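Local coordinates for paenibacillus xanthan lyase (Paenibacillus, PDB 6F2P), which probably cleaves the polysaccharide xanthan by beta-elimination, as a multidomain, calcium-binding lyase of polysaccharide lyase family 8, at residues A[466-471]-A[485-490]; A[380-385]-A[491-496]. One frame throughout, in Å; residues are numbered along the deposited sequence.

Interaction 1: A[466-471]-A[485-490]; sequences YGVSGM and SWFMFD. With CA (calcium ion), chain B.
Gly467 to Gly470 pair with Ser485 to Met488 in an antiparallel beta hairpin, buried inside the super-sandwich domain of this family 8 polysaccharide lyase. Four backbone bonds join the strands in two hydrogen-bonded pairs, Gly467 with Met488 and Ser469 with Trp486. The bond from Met488 N to Gly467 O is nearly straight (2.8 Å, 168° at the hydrogen), and Trp486 N reaches Ser469 O at 2.7 Å. In the non-hydrogen-bonded pair, Val468 and Phe487 project from the sheet as neighbours. Val468 CG2, anti to its own backbone N, rests 3.6 Å from Phe487 CE2; both side chains are apolar and suit packing here, next to a polar Ser485 whose OG bonds Gln647. On the other face the flexible Met488 chain, bent at chi2 (147°) and chi3, folds back over the partner strand and sets CE 3.6 Å from Ser469 N and 3.7 Å from Gly467 O. Met471 CB meets the indole of Trp486 in plane at its edge, 3.9 Å from CZ3. Small polar Ser469 has its OG satisfied by Gln366. Past the strand end, Asp490 OD1 binds calcium at 2.5 Å. Strand 457-462 flanks the hairpin beyond 466-474 and strand 493-501 beyond 481-488; strand 380-385 packs on the Trp486 and Met488 face, while strand 678-684 packs against Val468.

Interaction 2: A[380-385]-A[491-496]; sequences FGFGLS and DEIVAL. With CA (calcium ion), chain B.
Phe380 begins a face-to-face packing of two beta sheets within the super-sandwich domain, with no hydrogen bond between the segments. Its CG sits between the backbone N and the carbonyl carbon (chi1 64°), a rotation that swings the ring toward the turn before strand 493-501. There Asp491 CA meets the ring edge in plane, 3.9 Å from CE1, and across CZ from there CE2 lies 3.7 Å from Ile493 CD1. Were an alanine to replace Phe380, Ile493 CD1 would probably lose one of the two phenylalanine rings of this strand that touch it, and a gap would open beside the Asp491 backbone. Two residues on, past Gly381, Phe382 again points toward the opposite sheet, as alternation along a strand requires. Ile493 CD1 lies over one face of this ring in a CH-pi contact, 4.2 Å from its centroid and 24° off the normal. A branched aliphatic residue suits this place because CD1 touches both rings while CG2 adds a second contact on Phe382, at CZ. Behind the packing, acidic side chains bind calcium with Asp490, Gln636 and Glu651: Asp491 through OD1, and Glu492, whose OE2 is also hydrogen-bonded to Tyr631 OH, with both OE1 and OE2, each 2.5 Å from the ion.

Both interactions are buried in the super-sandwich domain, but they hold it differently. Interaction 1 works within one sheet, through backbone hydrogen bonds between consecutive strands; interaction 2 works between sheets, through aromatic and aliphatic side chains of residues far apart in sequence. They meet where strands 481-488 and 493-501 lie side by side: Phe487 N is 2.7 Å from Val494 O, a probable hydrogen bond. Leu384 of strand 380-385 extends the sheet-to-sheet packing onto the hairpin, with CD1 3.4 Å from Trp486 CE2. Asp490 to Glu492, in the turn joining these two strands, form the charged part of the pair, where both contacts reach the same calcium ion and Asp490 and Asp491 are partly exposed.

Interaction 1: A[466-471]-A[485-490]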
# COMPACT_ATOMS: atom_id res chain seq x y z
N TYR A 466 -6.73 -8.12 12.29
CA TYR A 466 -5.34 -8.39 12.62
C TYR A 466 -4.49 -8.08 11.40
O TYR A 466 -4.91 -8.31 10.26
CB TYR A 466 -5.16 -9.85 13.09
CG TYR A 466 -6.21 -10.26 14.09
CD1 TYR A 466 -6.44 -9.50 15.23
CD2 TYR A 466 -6.99 -11.40 13.89
CE1 TYR A 466 -7.42 -9.86 16.15
CE2 TYR A 466 -7.97 -11.77 14.81
CZ TYR A 466 -8.18 -10.99 15.94
OH TYR A 466 -9.15 -11.34 16.85
N GLY A 467 -3.30 -7.55 11.61
CA GLY A 467 -2.50 -7.12 10.49
C GLY A 467 -1.02 -7.22 10.78
O GLY A 467 -0.60 -7.37 11.93
N VAL A 468 -0.25 -7.16 9.70
CA VAL A 468 1.20 -7.17 9.78
C VAL A 468 1.70 -6.17 8.74
O VAL A 468 1.22 -6.16 7.60
CB VAL A 468 1.76 -8.59 9.50
CG1 VAL A 468 1.11 -9.19 8.27
CG2 VAL A 468 3.28 -8.55 9.34
N SER A 469 2.63 -5.30 9.14
CA SER A 469 3.22 -4.36 8.20
C SER A 469 4.72 -4.40 8.27
O SER A 469 5.30 -4.84 9.27
CB SER A 469 2.78 -2.93 8.49
OG SER A 469 1.39 -2.76 8.30
N GLY A 470 5.36 -3.93 7.21
CA GLY A 470 6.80 -3.86 7.18
C GLY A 470 7.30 -2.70 6.35
O GLY A 470 6.62 -2.21 5.45
N MET A 471 8.52 -2.29 6.68
CA MET A 471 9.20 -1.23 5.96
C MET A 471 10.68 -1.53 5.90
O MET A 471 11.32 -1.74 6.93
CB MET A 471 8.99 0.09 6.69
CG MET A 471 9.78 1.25 6.15
SD MET A 471 9.41 2.77 7.05
CE MET A 471 10.57 3.89 6.26
N SER A 485 9.38 -4.45 11.18
CA SER A 485 8.09 -5.09 10.98
C SER A 485 7.19 -4.87 12.18
O SER A 485 7.65 -4.79 13.32
CB SER A 485 8.27 -6.59 10.72
OG SER A 485 8.93 -6.82 9.48
N TRP A 486 5.89 -4.76 11.93
CA TRP A 486 4.94 -4.60 13.01
C TRP A 486 3.86 -5.69 12.91
O TRP A 486 3.42 -6.04 11.81
CB TRP A 486 4.33 -3.19 12.98
CG TRP A 486 5.35 -2.09 13.14
CD1 TRP A 486 5.74 -1.50 14.32
CD2 TRP A 486 6.11 -1.45 12.10
NE1 TRP A 486 6.70 -0.53 14.06
CE2 TRP A 486 6.93 -0.48 12.72
CE3 TRP A 486 6.16 -1.61 10.71
CZ2 TRP A 486 7.80 0.33 11.98
CZ3 TRP A 486 7.03 -0.80 9.99
CH2 TRP A 486 7.84 0.16 10.63
N PHE A 487 3.47 -6.24 14.06
CA PHE A 487 2.53 -7.35 14.09
C PHE A 487 1.45 -7.01 15.08
O PHE A 487 1.68 -6.97 16.28
CB PHE A 487 3.25 -8.65 14.48
CG PHE A 487 4.41 -8.99 13.59
CD1 PHE A 487 5.63 -8.35 13.74
CD2 PHE A 487 4.27 -9.94 12.57
CE1 PHE A 487 6.70 -8.65 12.91
CE2 PHE A 487 5.33 -10.24 11.74
CZ PHE A 487 6.55 -9.60 11.91
N MET A 488 0.26 -6.74 14.55
CA MET A 488 -0.78 -6.11 15.34
C MET A 488 -1.94 -7.06 15.55
O MET A 488 -2.66 -7.39 14.61
CB MET A 488 -1.22 -4.84 14.61
CG MET A 488 -0.10 -3.81 14.52
SD MET A 488 -0.07 -2.77 13.04
CE MET A 488 0.66 -3.87 11.83
N PHE A 489 -2.12 -7.52 16.79
CA PHE A 489 -3.11 -8.56 17.09
C PHE A 489 -4.29 -8.04 17.89
O PHE A 489 -4.77 -6.93 17.64
CB PHE A 489 -2.45 -9.76 17.78
CG PHE A 489 -1.36 -10.40 16.96
CD1 PHE A 489 -1.65 -11.04 15.77
CD2 PHE A 489 -0.04 -10.35 17.38
CE1 PHE A 489 -0.65 -11.64 15.00
CE2 PHE A 489 0.97 -10.94 16.63
CZ PHE A 489 0.67 -11.59 15.44
N ASP A 490 -4.79 -8.82 18.84
CA ASP A 490 -5.99 -8.39 19.57
C ASP A 490 -5.70 -7.36 20.67
O ASP A 490 -6.49 -6.45 20.88
CB ASP A 490 -6.79 -9.58 20.11
CG ASP A 490 -5.96 -10.51 20.96
OD1 ASP A 490 -4.74 -10.52 20.76
OD2 ASP A 490 -6.52 -11.22 21.81
CA CA B . -3.22 -11.36 22.55

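Interaction 2: A[380-385]-A[491-496]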
# COMPACT_ATOMS: atom_id res chain seq x y z
N PHE A 380 -7.37 0.79 22.62
CA PHE A 380 -6.31 1.57 22.00
C PHE A 380 -6.40 1.69 20.48
O PHE A 380 -7.09 0.93 19.82
CB PHE A 380 -4.94 1.03 22.40
CG PHE A 380 -4.66 -0.37 21.91
CD1 PHE A 380 -5.11 -1.47 22.63
CD2 PHE A 380 -3.95 -0.58 20.74
CE1 PHE A 380 -4.85 -2.76 22.20
CE2 PHE A 380 -3.69 -1.87 20.30
CZ PHE A 380 -4.15 -2.96 21.03
N GLY A 381 -5.70 2.69 19.95
CA GLY A 381 -5.56 2.86 18.52
C GLY A 381 -4.08 2.92 18.23
O GLY A 381 -3.29 3.35 19.06
N PHE A 382 -3.70 2.48 17.04
CA PHE A 382 -2.30 2.42 16.68
C PHE A 382 -2.13 2.87 15.24
O PHE A 382 -2.72 2.31 14.33
CB PHE A 382 -1.80 0.99 16.83
CG PHE A 382 -0.32 0.83 16.62
CD1 PHE A 382 0.59 1.29 17.57
CD2 PHE A 382 0.17 0.19 15.49
CE1 PHE A 382 1.96 1.12 17.38
CE2 PHE A 382 1.53 0.02 15.30
CZ PHE A 382 2.42 0.48 16.25
N GLY A 383 -1.32 3.90 15.05
CA GLY A 383 -1.05 4.42 13.73
C GLY A 383 0.36 4.07 13.31
O GLY A 383 1.27 4.06 14.15
N LEU A 384 0.54 3.78 12.03
CA LEU A 384 1.86 3.41 11.56
C LEU A 384 2.25 4.24 10.34
O LEU A 384 1.53 4.27 9.33
CB LEU A 384 1.90 1.92 11.23
CG LEU A 384 3.26 1.34 10.90
CD1 LEU A 384 4.17 1.34 12.12
CD2 LEU A 384 3.08 -0.06 10.40
N SER A 385 3.39 4.92 10.44
CA SER A 385 3.81 5.87 9.42
C SER A 385 5.11 5.47 8.72
O SER A 385 6.19 5.48 9.31
CB SER A 385 3.96 7.26 10.02
OG SER A 385 4.44 8.17 9.04
N ASP A 491 -4.58 -7.50 21.37
CA ASP A 491 -4.27 -6.61 22.48
C ASP A 491 -2.77 -6.39 22.62
O ASP A 491 -2.31 -5.94 23.66
CB ASP A 491 -4.86 -7.13 23.80
CG ASP A 491 -4.36 -8.53 24.16
OD1 ASP A 491 -3.60 -9.13 23.37
OD2 ASP A 491 -4.77 -9.05 25.22
N GLU A 492 -2.02 -6.72 21.59
CA GLU A 492 -0.59 -6.46 21.59
C GLU A 492 -0.11 -6.05 20.22
O GLU A 492 -0.74 -6.38 19.21
CB GLU A 492 0.21 -7.70 22.05
CG GLU A 492 0.09 -8.90 21.13
CD GLU A 492 -1.04 -9.84 21.54
OE1 GLU A 492 -2.16 -9.66 21.02
OE2 GLU A 492 -0.81 -10.75 22.38
N ILE A 493 0.99 -5.30 20.19
CA ILE A 493 1.71 -5.03 18.96
C ILE A 493 3.14 -5.52 19.10
O ILE A 493 3.84 -5.14 20.04
CB ILE A 493 1.75 -3.53 18.63
CG1 ILE A 493 0.34 -3.00 18.41
CG2 ILE A 493 2.60 -3.29 17.40
CD1 ILE A 493 -0.09 -2.01 19.46
N VAL A 494 3.58 -6.38 18.19
CA VAL A 494 4.96 -6.82 18.23
C VAL A 494 5.74 -6.03 17.19
O VAL A 494 5.32 -5.92 16.03
CB VAL A 494 5.10 -8.33 17.96
CG1 VAL A 494 6.56 -8.75 18.01
CG2 VAL A 494 4.27 -9.13 18.96
N ALA A 495 6.88 -5.48 17.61
CA ALA A 495 7.76 -4.74 16.71
C ALA A 495 9.10 -5.46 16.59
O ALA A 495 9.74 -5.76 17.61
CB ALA A 495 7.95 -3.31 17.21
N LEU A 496 9.51 -5.74 15.36
CA LEU A 496 10.76 -6.43 15.12
C LEU A 496 11.65 -5.64 14.17
O LEU A 496 11.17 -5.01 13.23
CB LEU A 496 10.52 -7.80 14.49
CG LEU A 496 9.69 -8.84 15.24
CD1 LEU A 496 9.77 -10.16 14.50
CD2 LEU A 496 10.18 -8.99 16.68
CA CA B . -3.22 -11.36 22.55